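Local structure of serpin B3 (Homo sapiens, 4ZK3) at residues A[35-40]-A[347-352]; A[174-179]-A[315-320]; A[211-216]-A[334-339]; A[232-237]-A[282-287]; A[224-229]-A[267-272]. The protein belongs to the serpin family of protease inhibitors and probably traps target proteases through a mobile reactive-centre loop. All coordinates share one frame; numbering follows the deposited sequence.

In the fold
The touching residues of contacts 1, 2 and 4 are all buried. Contact 3 is mostly buried, with Thr337 partly exposed, and contact 5 is exposed at Asp226. Contacts 1 and 2 lie on one side of the chain centre, where strands 340-351 and 174-185 pair. Contacts 3 and 4 lie on the opposite side, their centres about 7 Å apart, joined where strand 206-224 pairs with strand 276-294 and by the Arg286-Glu338 salt bridge. Contact 5, about 17 Å from contact 4 between centres, packs a hairpin against a helix end. Contacts 1, 2 and 4 are purely apolar across their segments. Contact 3 sets a methionine sulfur over a peptide, and contact 5 is built on an indole.

Contact 1. Residues A[35-40]-A[347-352]; sequences TSALGM and TAVVGF
Ala37 of helix 31-42 faces Thr347 and Val349 of strand 340-351. Its CB points at the strand and rests over the gap between two methyls. Thr347 CG2 is 3.7 Å from Ala37 CB, and Val349 CG2 is 4.0 Å from the same CB. The two methyls reach it by different torsions. In Thr347, OG1 sits beside the backbone N (chi1 -51°), which leaves CG2 anti to that N and turned to the helix. In Val349 it is CG1 that lies anti to N, and CG2 is the branch turned to the helix. Leu38 comes in from the flank: its CB does not aim at the strand, but its CD2 ends 4.2 Å from Val349 CG2. Helix and strand run 25° from parallel, with axes 8.4 Å apart. The small alanine permits this close approach. Thr347 OG1 is hydrogen-bonded to Ser33 and His330. Strand 340-351 lies between strands 174-185 and 325-336, as the inserted reactive-centre loop does in cleaved serpins, with helix 31-42 packed on one face of the sheet. The contact itself is methyl on methyl, so it is held by close packing and burial; the threonine hydroxyl adds a polar tie close by.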
# COMPACT_ATOMS: atom_id res chain seq x y z
N THR A 35 0.51 -5.61 4.95
CA THR A 35 1.47 -6.38 5.75
C THR A 35 1.30 -6.13 7.22
O THR A 35 1.25 -7.05 8.03
CB THR A 35 2.90 -6.10 5.32
OG1 THR A 35 3.07 -6.56 3.98
CG2 THR A 35 3.84 -6.85 6.21
N SER A 36 1.20 -4.86 7.58
CA SER A 36 1.06 -4.48 8.99
C SER A 36 -0.22 -5.07 9.63
O SER A 36 -0.18 -5.59 10.74
CB SER A 36 1.15 -2.96 9.10
OG SER A 36 0.96 -2.51 10.42
N ALA A 37 -1.35 -4.99 8.97
CA ALA A 37 -2.55 -5.53 9.49
C ALA A 37 -2.49 -7.04 9.65
O ALA A 37 -2.95 -7.58 10.65
CB ALA A 37 -3.75 -5.14 8.58
N LEU A 38 -1.95 -7.72 8.67
CA LEU A 38 -1.86 -9.19 8.74
C LEU A 38 -0.81 -9.65 9.75
O LEU A 38 -0.93 -10.72 10.30
CB LEU A 38 -1.63 -9.76 7.34
CG LEU A 38 -2.79 -9.49 6.39
CD1 LEU A 38 -2.50 -10.08 5.03
CD2 LEU A 38 -4.11 -9.98 6.98
N GLY A 39 0.20 -8.82 10.00
CA GLY A 39 1.22 -9.06 10.98
C GLY A 39 0.59 -9.09 12.36
O GLY A 39 0.93 -9.93 13.19
N MET A 40 -0.32 -8.14 12.62
CA MET A 40 -1.07 -8.15 13.87
C MET A 40 -1.96 -9.38 14.04
O MET A 40 -2.09 -9.90 15.18
CB MET A 40 -1.93 -6.90 13.98
CG MET A 40 -1.19 -5.60 14.21
SD MET A 40 -2.36 -4.25 14.60
CE MET A 40 -3.01 -3.92 12.96
N THR A 347 -6.20 -0.51 5.92
CA THR A 347 -6.62 -1.89 5.89
C THR A 347 -7.36 -2.24 7.16
O THR A 347 -6.91 -1.92 8.26
CB THR A 347 -5.37 -2.79 5.76
OG1 THR A 347 -4.54 -2.36 4.66
CG2 THR A 347 -5.75 -4.23 5.62
N ALA A 348 -8.50 -2.91 7.00
CA ALA A 348 -9.31 -3.40 8.12
C ALA A 348 -9.42 -4.92 8.06
O ALA A 348 -9.70 -5.47 7.01
CB ALA A 348 -10.72 -2.77 8.07
N VAL A 349 -9.21 -5.57 9.18
CA VAL A 349 -9.41 -6.99 9.33
C VAL A 349 -10.50 -7.18 10.40
O VAL A 349 -10.36 -6.65 11.54
CB VAL A 349 -8.11 -7.64 9.83
CG1 VAL A 349 -8.32 -9.14 10.22
CG2 VAL A 349 -6.98 -7.43 8.78
N VAL A 350 -11.58 -7.88 10.02
CA VAL A 350 -12.79 -8.06 10.85
C VAL A 350 -12.93 -9.51 11.27
O VAL A 350 -12.81 -10.40 10.45
CB VAL A 350 -14.05 -7.71 10.07
CG1 VAL A 350 -15.30 -7.83 10.95
CG2 VAL A 350 -13.96 -6.31 9.52
N GLY A 351 -13.14 -9.74 12.55
CA GLY A 351 -13.24 -11.09 13.10
C GLY A 351 -14.38 -11.25 14.10
O GLY A 351 -14.88 -10.26 14.66
N PHE A 352 -14.75 -12.50 14.35
CA PHE A 352 -15.91 -12.85 15.16
C PHE A 352 -15.73 -14.24 15.76
O PHE A 352 -15.03 -15.06 15.21
CB PHE A 352 -17.21 -12.77 14.34
CG PHE A 352 -17.36 -13.87 13.35
CD1 PHE A 352 -16.48 -14.00 12.27
CD2 PHE A 352 -18.39 -14.82 13.49
CE1 PHE A 352 -16.62 -15.02 11.37
CE2 PHE A 352 -18.54 -15.85 12.56
CZ PHE A 352 -17.65 -15.95 11.50

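Contact 2. Residues A[174-179]-A[315-320]; sequences LVLVNA and SGMTGS
Met317 reaches from helix 315-318 to Leu174 and Leu176 of strand 174-185. Met317 CB points toward the strand but is still 5.7 Å from Leu174 CD1. Met317 CG takes the position anti to the carbonyl carbon (chi1 -72°), and it narrows the gap only slightly, to 5.2 Å from Leu174 CD1. The chain then stays extended, with chi2 and chi3 both near 180°, so it spends its full length crossing to the sheet. Met317 SD makes the first real contact, 4.0 Å from Leu174 CD1. The terminal Met317 CE goes further and lies 4.2 Å from Leu176 CD1. Met317 CE is also 4.3 Å from Leu174 CD1, so the end of the methionine touches both leucines. The two leucines are two residues apart on the strand and lie on the same face. The side chains of Met317 and Leu174 meet at about a right angle, so the thioether passes across the leucine branch rather than along it. No polar bond joins the segments. The helix is short and weakly bonded, and the chain leaves it at Gly319, whose positive phi suits a glycine. Tyr119 of helix 117-127 touches both Met317 and Leu176. Leu107 of strand 99-110 lies against Leu174 and Leu176. On the other side of strand 174-185, Val175 and Val177 pack on helix 140-153.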
# COMPACT_ATOMS: atom_id res chain seq x y z
N LEU A 174 -13.77 -8.17 16.93
CA LEU A 174 -12.42 -7.64 16.64
C LEU A 174 -12.40 -6.98 15.25
O LEU A 174 -12.81 -7.58 14.28
CB LEU A 174 -11.44 -8.83 16.69
CG LEU A 174 -10.08 -8.62 16.04
CD1 LEU A 174 -8.91 -8.89 16.95
CD2 LEU A 174 -9.94 -9.49 14.82
N VAL A 175 -11.95 -5.73 15.18
CA VAL A 175 -11.49 -5.13 13.91
C VAL A 175 -10.07 -4.56 14.16
O VAL A 175 -9.83 -3.71 15.03
CB VAL A 175 -12.41 -4.01 13.43
CG1 VAL A 175 -11.88 -3.34 12.16
CG2 VAL A 175 -13.84 -4.54 13.23
N LEU A 176 -9.11 -5.08 13.42
CA LEU A 176 -7.77 -4.58 13.47
C LEU A 176 -7.63 -3.64 12.29
O LEU A 176 -8.04 -3.98 11.18
CB LEU A 176 -6.80 -5.72 13.36
CG LEU A 176 -6.73 -6.63 14.58
CD1 LEU A 176 -6.08 -7.96 14.25
CD2 LEU A 176 -5.90 -5.97 15.62
N VAL A 177 -7.02 -2.48 12.51
CA VAL A 177 -6.93 -1.50 11.47
C VAL A 177 -5.54 -0.93 11.37
O VAL A 177 -4.94 -0.68 12.37
CB VAL A 177 -7.98 -0.39 11.69
CG1 VAL A 177 -7.92 0.59 10.54
CG2 VAL A 177 -9.36 -1.01 11.73
N ASN A 178 -5.02 -0.81 10.16
CA ASN A 178 -3.84 -0.04 9.85
C ASN A 178 -4.18 1.15 8.96
O ASN A 178 -4.92 1.01 7.99
CB ASN A 178 -2.80 -0.87 9.05
CG ASN A 178 -1.61 -0.04 8.66
OD1 ASN A 178 -0.68 0.13 9.48
ND2 ASN A 178 -1.65 0.54 7.52
N ALA A 179 -3.68 2.34 9.30
CA ALA A 179 -3.75 3.50 8.41
C ALA A 179 -2.38 4.09 8.17
O ALA A 179 -1.57 4.23 9.10
CB ALA A 179 -4.66 4.59 8.99
N SER A 315 -6.05 -18.71 18.67
CA SER A 315 -6.14 -18.91 20.11
C SER A 315 -5.09 -18.09 20.82
O SER A 315 -5.15 -17.91 22.07
CB SER A 315 -5.96 -20.41 20.44
OG SER A 315 -4.68 -20.87 20.08
N GLY A 316 -4.11 -17.58 20.07
CA GLY A 316 -3.14 -16.62 20.65
C GLY A 316 -3.74 -15.23 20.97
O GLY A 316 -3.13 -14.39 21.67
N MET A 317 -4.94 -14.99 20.47
CA MET A 317 -5.65 -13.72 20.75
C MET A 317 -6.42 -13.80 22.05
O MET A 317 -6.52 -12.79 22.77
CB MET A 317 -6.61 -13.38 19.64
CG MET A 317 -5.93 -12.93 18.36
SD MET A 317 -7.10 -12.41 17.11
CE MET A 317 -6.07 -11.94 15.74
N THR A 318 -6.99 -14.98 22.33
CA THR A 318 -7.97 -15.16 23.38
C THR A 318 -7.59 -16.19 24.42
O THR A 318 -8.06 -16.10 25.54
CB THR A 318 -9.34 -15.53 22.77
OG1 THR A 318 -9.17 -16.55 21.78
CG2 THR A 318 -9.98 -14.30 22.05
N GLY A 319 -6.73 -17.15 24.10
CA GLY A 319 -6.47 -18.29 24.97
C GLY A 319 -7.21 -19.57 24.55
O GLY A 319 -7.04 -20.63 25.16
N SER A 320 -8.05 -19.50 23.54
CA SER A 320 -8.67 -20.73 23.05
C SER A 320 -9.13 -20.49 21.64
O SER A 320 -9.30 -19.33 21.23
CB SER A 320 -9.87 -21.10 23.90
OG SER A 320 -10.92 -20.20 23.64

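Contact 3. Residues A[211-216]-A[334-339]; sequences QMMRQY and VEVTEE
Met213 places its sulfur over the face of the Thr337-Glu338 peptide. Met213 SD is 3.2 Å from Glu338 N and 3.3 Å from Thr337 C. This is a close packing of a thioether on a flat amide, not a hydrogen bond. The chain gets there with CG anti to the carbonyl carbon, a straight chi2, and a bend at chi3 (-61°). The bend swings Met213 CE back to Val336, where it lies 3.9 Å from Val336 CG1. Met213 CE is also 3.6 Å from Thr337 O, whose hydrogen bond goes to Trp186 NE1. Glu338 covers the sulfur from another direction. Glu338 CG is 3.6 Å from Met213 SD, and the bend at chi2 (88°) carries the carboxylate past the methionine. That carboxylate is buried but has two partners: OE1 forms a salt bridge with Arg286, and OE2 is hydrogen-bonded to Thr195. The backbone beyond Val336 is shaped by an ST turn, in which Glu339 N donates to Thr337 OG1 at 3.0 Å. This turn links strand 325-336 to strand 340-351. The arrangement is consistent with the serpin breach, the region of the main sheet where the reactive-centre loop begins to insert, with its buried glutamate, basic partner and tryptophan.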
# COMPACT_ATOMS: atom_id res chain seq x y z
N GLN A 211 -4.47 17.06 -17.73
CA GLN A 211 -3.60 18.19 -17.48
C GLN A 211 -2.18 17.66 -17.32
O GLN A 211 -1.87 16.88 -16.39
CB GLN A 211 -4.08 18.96 -16.26
CG GLN A 211 -5.46 19.60 -16.41
CD GLN A 211 -5.45 20.71 -17.46
OE1 GLN A 211 -6.05 20.56 -18.54
NE2 GLN A 211 -4.71 21.76 -17.20
N MET A 212 -1.30 18.04 -18.24
CA MET A 212 0.08 17.53 -18.24
C MET A 212 1.07 18.49 -17.66
O MET A 212 1.26 19.57 -18.18
CB MET A 212 0.54 17.14 -19.67
CG MET A 212 1.91 16.41 -19.68
SD MET A 212 1.74 14.75 -18.95
CE MET A 212 0.86 13.88 -20.22
N MET A 213 1.75 18.08 -16.58
CA MET A 213 2.75 18.95 -15.98
C MET A 213 4.08 18.68 -16.69
O MET A 213 4.32 17.58 -17.18
CB MET A 213 2.92 18.70 -14.48
CG MET A 213 1.62 18.55 -13.69
SD MET A 213 1.94 18.24 -11.94
CE MET A 213 2.87 16.69 -11.94
N ARG A 214 4.93 19.67 -16.73
CA ARG A 214 6.13 19.60 -17.57
C ARG A 214 7.25 20.34 -16.88
O ARG A 214 7.02 21.38 -16.29
CB ARG A 214 5.88 20.23 -18.93
CG ARG A 214 4.68 19.59 -19.66
CD ARG A 214 4.43 20.00 -21.12
NE ARG A 214 3.90 21.34 -21.26
CZ ARG A 214 4.65 22.44 -21.32
NH1 ARG A 214 5.97 22.36 -21.21
NH2 ARG A 214 4.09 23.64 -21.47
N GLN A 215 8.44 19.74 -16.90
CA GLN A 215 9.64 20.36 -16.41
C GLN A 215 10.85 19.65 -17.03
O GLN A 215 10.74 18.51 -17.45
CB GLN A 215 9.73 20.34 -14.87
CG GLN A 215 10.05 18.97 -14.25
CD GLN A 215 10.25 19.04 -12.75
OE1 GLN A 215 9.41 18.60 -11.97
NE2 GLN A 215 11.35 19.64 -12.33
N TYR A 216 11.96 20.39 -17.08
CA TYR A 216 13.23 19.98 -17.68
C TYR A 216 14.19 20.10 -16.53
O TYR A 216 14.34 21.17 -15.97
CB TYR A 216 13.68 20.92 -18.82
CG TYR A 216 14.89 20.44 -19.64
CD1 TYR A 216 14.72 19.57 -20.71
CD2 TYR A 216 16.20 20.87 -19.34
CE1 TYR A 216 15.81 19.12 -21.46
CE2 TYR A 216 17.30 20.43 -20.08
CZ TYR A 216 17.09 19.55 -21.14
OH TYR A 216 18.14 19.07 -21.90
N VAL A 334 -4.34 8.35 -4.03
CA VAL A 334 -3.16 9.17 -4.30
C VAL A 334 -3.59 10.32 -5.19
O VAL A 334 -4.45 10.15 -6.08
CB VAL A 334 -2.02 8.33 -5.01
CG1 VAL A 334 -2.50 7.70 -6.30
CG2 VAL A 334 -0.73 9.11 -5.18
N GLU A 335 -2.98 11.47 -4.95
CA GLU A 335 -3.10 12.59 -5.88
C GLU A 335 -1.75 13.19 -6.11
O GLU A 335 -1.02 13.48 -5.18
CB GLU A 335 -4.05 13.69 -5.34
CG GLU A 335 -4.19 14.85 -6.34
CD GLU A 335 -5.27 15.84 -6.02
OE1 GLU A 335 -5.69 15.94 -4.86
OE2 GLU A 335 -5.68 16.53 -6.97
N VAL A 336 -1.45 13.45 -7.37
CA VAL A 336 -0.22 14.11 -7.79
C VAL A 336 -0.55 15.50 -8.39
O VAL A 336 -1.46 15.63 -9.19
CB VAL A 336 0.45 13.15 -8.82
CG1 VAL A 336 1.51 13.81 -9.68
CG2 VAL A 336 1.04 11.97 -8.04
N THR A 337 0.18 16.52 -7.93
CA THR A 337 0.02 17.89 -8.36
C THR A 337 1.41 18.42 -8.66
O THR A 337 2.42 17.71 -8.51
CB THR A 337 -0.59 18.81 -7.27
OG1 THR A 337 0.39 19.05 -6.24
CG2 THR A 337 -1.85 18.19 -6.68
N GLU A 338 1.46 19.69 -9.10
CA GLU A 338 2.72 20.43 -9.29
C GLU A 338 3.54 20.63 -8.00
O GLU A 338 4.78 20.78 -8.08
CB GLU A 338 2.41 21.82 -9.93
CG GLU A 338 1.85 21.74 -11.35
CD GLU A 338 0.34 21.60 -11.46
OE1 GLU A 338 -0.35 21.29 -10.45
OE2 GLU A 338 -0.22 21.77 -12.57
N GLU A 339 2.88 20.68 -6.84
CA GLU A 339 3.60 20.87 -5.55
C GLU A 339 4.24 19.60 -4.99
O GLU A 339 5.33 19.67 -4.39
CB GLU A 339 2.69 21.49 -4.46
CG GLU A 339 2.55 23.04 -4.59
CD GLU A 339 1.74 23.46 -5.83
OE1 GLU A 339 0.76 22.74 -6.18
OE2 GLU A 339 2.09 24.48 -6.48

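Contact 4. Residues A[232-237]-A[282-287]; sequences LEIPYK and LHLPRF
Leu232 and Ile234 of strand 229-235 face Leu282 and Leu284 of strand 276-294. The two strands belong to different layers of the serpin fold: strand 229-235 belongs to sheet B, and residues 282-285 to the sheet C part of strand 276-294; the two sheets make the serpin B/C barrel. They cross at -71° with axes 11.0 Å apart, so the side chains alone fill the space between them. Ile234 is one bump. Its CG1 is anti to the carbonyl carbon and chi2 is extended (175°), which pushes CD1 straight toward the other strand. Ile234 CD1 enters the hollow between the leucines, 4.0 Å from Leu282 CD2 and 4.1 Å from Leu284 CD2. Both meetings are tip to tip. Leu282 is in turn a bump for the other strand, offering one methyl to Leu232 and the other to both Leu232 and Ile234. Leu232 and Leu282 slant across each other. Phe219 and Phe363 each touch both of these leucines. Trp186 touches Ile234. Nothing polar crosses between the segments. The strands' polar side chains bond to other parts of the fold, such as Glu233 to His220 and Ser242. The closest fit is at one methyl: Leu232 CD2 rests 3.8 Å from Leu282 CD1 and 4.0 Å from Leu282 CD2, against both branches of one leucine.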
# COMPACT_ATOMS: atom_id res chain seq x y z
N LEU A 232 12.37 6.27 -14.01
CA LEU A 232 12.73 7.54 -13.46
C LEU A 232 12.50 7.62 -11.95
O LEU A 232 11.47 7.16 -11.46
CB LEU A 232 11.95 8.66 -14.15
CG LEU A 232 12.43 10.08 -13.96
CD1 LEU A 232 13.69 10.31 -14.77
CD2 LEU A 232 11.40 11.04 -14.48
N GLU A 233 13.44 8.24 -11.23
CA GLU A 233 13.26 8.57 -9.82
C GLU A 233 12.98 10.06 -9.70
O GLU A 233 13.73 10.89 -10.17
CB GLU A 233 14.48 8.19 -8.94
CG GLU A 233 14.35 8.59 -7.49
CD GLU A 233 15.64 8.86 -6.79
OE1 GLU A 233 16.61 9.33 -7.43
OE2 GLU A 233 15.65 8.67 -5.56
N ILE A 234 11.88 10.39 -9.03
CA ILE A 234 11.47 11.76 -8.80
C ILE A 234 11.52 11.95 -7.29
O ILE A 234 10.61 11.51 -6.60
CB ILE A 234 10.05 12.06 -9.33
CG1 ILE A 234 9.86 11.54 -10.75
CG2 ILE A 234 9.78 13.55 -9.28
CD1 ILE A 234 8.47 11.65 -11.35
N PRO A 235 12.59 12.60 -6.76
CA PRO A 235 12.66 12.67 -5.29
C PRO A 235 11.66 13.64 -4.66
O PRO A 235 11.34 14.69 -5.23
CB PRO A 235 14.07 13.18 -5.03
CG PRO A 235 14.85 12.87 -6.27
CD PRO A 235 13.86 13.03 -7.39
N TYR A 236 11.26 13.32 -3.44
CA TYR A 236 10.63 14.29 -2.58
C TYR A 236 11.68 15.13 -1.90
O TYR A 236 12.80 14.72 -1.71
CB TYR A 236 9.66 13.62 -1.60
CG TYR A 236 8.50 12.98 -2.36
CD1 TYR A 236 7.44 13.77 -2.82
CD2 TYR A 236 8.47 11.63 -2.60
CE1 TYR A 236 6.39 13.23 -3.55
CE2 TYR A 236 7.43 11.04 -3.33
CZ TYR A 236 6.39 11.85 -3.81
OH TYR A 236 5.37 11.33 -4.53
N LYS A 237 11.31 16.34 -1.54
CA LYS A 237 12.23 17.25 -0.87
C LYS A 237 12.73 16.64 0.43
O LYS A 237 11.92 16.21 1.26
CB LYS A 237 11.54 18.58 -0.60
CG LYS A 237 12.49 19.66 -0.10
CD LYS A 237 11.74 20.95 0.19
CE LYS A 237 12.61 21.94 0.98
NZ LYS A 237 12.48 23.25 0.31
N LEU A 282 10.57 15.87 -18.57
CA LEU A 282 9.59 15.04 -17.85
C LEU A 282 8.22 15.65 -18.06
O LEU A 282 8.01 16.78 -17.71
CB LEU A 282 9.91 15.00 -16.35
CG LEU A 282 8.85 14.40 -15.40
CD1 LEU A 282 8.47 12.98 -15.82
CD2 LEU A 282 9.42 14.51 -14.01
N HIS A 283 7.31 14.89 -18.65
CA HIS A 283 5.89 15.24 -18.71
C HIS A 283 5.18 14.22 -17.83
O HIS A 283 5.20 12.97 -18.11
CB HIS A 283 5.36 15.21 -20.15
CG HIS A 283 5.96 16.26 -21.08
ND1 HIS A 283 5.52 16.41 -22.38
CD2 HIS A 283 6.92 17.20 -20.90
CE1 HIS A 283 6.21 17.38 -22.97
NE2 HIS A 283 7.08 17.87 -22.11
N LEU A 284 4.56 14.72 -16.77
CA LEU A 284 3.82 13.90 -15.79
C LEU A 284 2.44 14.50 -15.57
O LEU A 284 2.34 15.69 -15.32
CB LEU A 284 4.61 13.90 -14.46
CG LEU A 284 4.14 12.94 -13.36
CD1 LEU A 284 4.43 11.49 -13.70
CD2 LEU A 284 4.74 13.29 -12.01
N PRO A 285 1.39 13.72 -15.69
CA PRO A 285 0.04 14.28 -15.54
C PRO A 285 -0.33 14.55 -14.05
O PRO A 285 0.20 13.93 -13.13
CB PRO A 285 -0.85 13.22 -16.14
CG PRO A 285 -0.06 11.93 -15.93
CD PRO A 285 1.37 12.31 -16.06
N ARG A 286 -1.20 15.54 -13.85
CA ARG A 286 -1.90 15.71 -12.59
C ARG A 286 -2.85 14.57 -12.63
O ARG A 286 -3.47 14.34 -13.68
CB ARG A 286 -2.73 16.99 -12.58
CG ARG A 286 -1.91 18.26 -12.58
CD ARG A 286 -2.76 19.56 -12.53
NE ARG A 286 -3.87 19.48 -11.61
CZ ARG A 286 -3.93 20.00 -10.38
NH1 ARG A 286 -2.96 20.75 -9.86
NH2 ARG A 286 -5.01 19.78 -9.67
N PHE A 287 -2.92 13.79 -11.56
CA PHE A 287 -3.84 12.68 -11.53
C PHE A 287 -4.26 12.32 -10.10
O PHE A 287 -3.57 12.65 -9.12
CB PHE A 287 -3.30 11.42 -12.26
CG PHE A 287 -2.09 10.73 -11.60
CD1 PHE A 287 -2.27 9.71 -10.67
CD2 PHE A 287 -0.84 11.01 -12.00
CE1 PHE A 287 -1.18 9.02 -10.16
CE2 PHE A 287 0.26 10.37 -11.49
CZ PHE A 287 0.10 9.37 -10.55

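Contact 5. Residues A[224-229]-A[267-272]; sequences LEDVQA and MEWTSL
Trp269, at the end of helix 263-269, packs on Leu224, at the end of strand 206-224, and Val227 of the turn that follows. The main interaction is aliphatic on aromatic. Leu224 CD1 stands 3.5 Å above the indole plane of Trp269, offset toward the rim of the ring, and is 3.7 Å from Trp269 CE3. The other branch makes an off-centre CH-pi contact: Leu224 CD2 is 4.3 Å from the centroid of the Trp269 five-membered ring, 28° off its normal. The two branches thus spread along the indole from CB to the six-membered ring. Val227 and Trp269 reach toward each other from opposite directions, and the valine meets the far end of the ring. Val227 CG1 is 3.7 Å from Trp269 CH2, and Val227 CG2 is 3.9 Å from the same atom. The polar contact is slight. Asp226 OD1 comes 4.2 Å from Trp269 CZ2 where Asp226 is exposed, its carboxylate 23° from the ring plane. Hydrogen bonds hold the turn itself. Leu224 and Ala229 pair through their backbones, and Gln228 and Ala229 both face Leu224 in a G1 beta bulge. Gln228 NE2 bonds to Glu225 OE1 at 3.1 Å, though Glu225 is poorly ordered. Lys256 NZ is hydrogen-bonded to Gln228 OE1 and Asp226 O. Between the segments, dispersion and hydrophobic burial of the indole do the work, while polar bonds shape the hairpin.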
# COMPACT_ATOMS: atom_id res chain seq x y z
N LEU A 224 15.72 0.68 -19.82
CA LEU A 224 15.70 -0.76 -19.67
C LEU A 224 15.39 -1.35 -21.03
O LEU A 224 14.28 -1.83 -21.32
CB LEU A 224 14.65 -1.16 -18.67
CG LEU A 224 14.56 -0.34 -17.38
CD1 LEU A 224 13.34 -0.86 -16.64
CD2 LEU A 224 15.81 -0.43 -16.50
N GLU A 225 16.37 -1.22 -21.92
CA GLU A 225 16.20 -1.81 -23.24
C GLU A 225 16.32 -3.29 -23.01
O GLU A 225 17.37 -3.77 -22.61
CB GLU A 225 17.24 -1.30 -24.27
CG GLU A 225 17.22 -2.02 -25.64
CD GLU A 225 15.90 -2.73 -26.03
OE1 GLU A 225 14.80 -2.44 -25.48
OE2 GLU A 225 15.96 -3.60 -26.93
N ASP A 226 15.23 -4.01 -23.25
CA ASP A 226 15.09 -5.40 -22.86
C ASP A 226 13.63 -5.69 -22.49
O ASP A 226 13.06 -6.67 -22.98
CB ASP A 226 16.06 -5.84 -21.72
CG ASP A 226 15.87 -5.05 -20.41
OD1 ASP A 226 14.72 -4.91 -19.98
OD2 ASP A 226 16.86 -4.60 -19.78
N VAL A 227 13.04 -4.85 -21.64
CA VAL A 227 11.56 -4.81 -21.47
C VAL A 227 10.96 -3.65 -22.24
O VAL A 227 9.74 -3.46 -22.19
CB VAL A 227 11.10 -4.75 -19.99
CG1 VAL A 227 11.21 -6.13 -19.37
CG2 VAL A 227 11.86 -3.71 -19.20
N GLN A 228 11.84 -2.91 -22.94
CA GLN A 228 11.52 -1.77 -23.77
C GLN A 228 10.78 -0.76 -22.88
O GLN A 228 9.63 -0.44 -23.10
CB GLN A 228 10.68 -2.17 -25.01
CG GLN A 228 11.38 -3.06 -26.06
CD GLN A 228 11.60 -4.51 -25.59
OE1 GLN A 228 10.64 -5.26 -25.32
NE2 GLN A 228 12.87 -4.90 -25.47
N ALA A 229 11.44 -0.31 -21.82
CA ALA A 229 10.84 0.64 -20.89
C ALA A 229 11.90 1.58 -20.39
O ALA A 229 13.10 1.37 -20.60
CB ALA A 229 10.23 -0.10 -19.71
N MET A 267 14.20 -4.54 -7.97
CA MET A 267 15.31 -4.15 -7.11
C MET A 267 16.53 -3.83 -7.92
O MET A 267 17.24 -2.90 -7.61
CB MET A 267 15.58 -5.21 -6.05
CG MET A 267 14.41 -5.31 -5.06
SD MET A 267 14.62 -6.49 -3.72
CE MET A 267 12.93 -6.96 -3.34
N GLU A 268 16.73 -4.55 -9.01
CA GLU A 268 17.89 -4.30 -9.84
C GLU A 268 17.74 -2.97 -10.58
O GLU A 268 18.57 -2.06 -10.45
CB GLU A 268 18.03 -5.44 -10.83
CG GLU A 268 19.43 -5.62 -11.36
CD GLU A 268 19.47 -6.46 -12.61
OE1 GLU A 268 18.78 -7.51 -12.62
OE2 GLU A 268 20.16 -6.05 -13.58
N TRP A 269 16.64 -2.86 -11.32
CA TRP A 269 16.40 -1.78 -12.25
C TRP A 269 16.24 -0.40 -11.60
O TRP A 269 16.50 0.63 -12.25
CB TRP A 269 15.14 -2.07 -13.07
CG TRP A 269 15.25 -3.30 -13.94
CD1 TRP A 269 16.41 -3.91 -14.35
CD2 TRP A 269 14.19 -4.03 -14.54
NE1 TRP A 269 16.12 -4.99 -15.14
CE2 TRP A 269 14.77 -5.08 -15.29
CE3 TRP A 269 12.80 -3.91 -14.53
CZ2 TRP A 269 14.01 -5.99 -16.03
CZ3 TRP A 269 12.03 -4.83 -15.24
CH2 TRP A 269 12.64 -5.84 -15.99
N THR A 270 15.75 -0.38 -10.36
CA THR A 270 15.32 0.87 -9.74
C THR A 270 16.26 1.25 -8.62
O THR A 270 15.94 2.14 -7.84
CB THR A 270 13.89 0.82 -9.18
OG1 THR A 270 13.87 -0.01 -8.01
CG2 THR A 270 12.90 0.32 -10.24
N SER A 271 17.43 0.63 -8.53
CA SER A 271 18.36 1.11 -7.54
C SER A 271 19.18 2.26 -8.14
O SER A 271 19.49 2.26 -9.34
CB SER A 271 19.31 0.00 -7.08
OG SER A 271 20.07 -0.38 -8.20
N LEU A 272 19.56 3.21 -7.29
CA LEU A 272 20.54 4.26 -7.59
C LEU A 272 21.80 3.72 -8.28
O LEU A 272 22.21 4.20 -9.33
CB LEU A 272 20.94 4.98 -6.28
CG LEU A 272 20.21 6.29 -5.98
CD1 LEU A 272 18.82 6.33 -6.59
CD2 LEU A 272 20.18 6.59 -4.47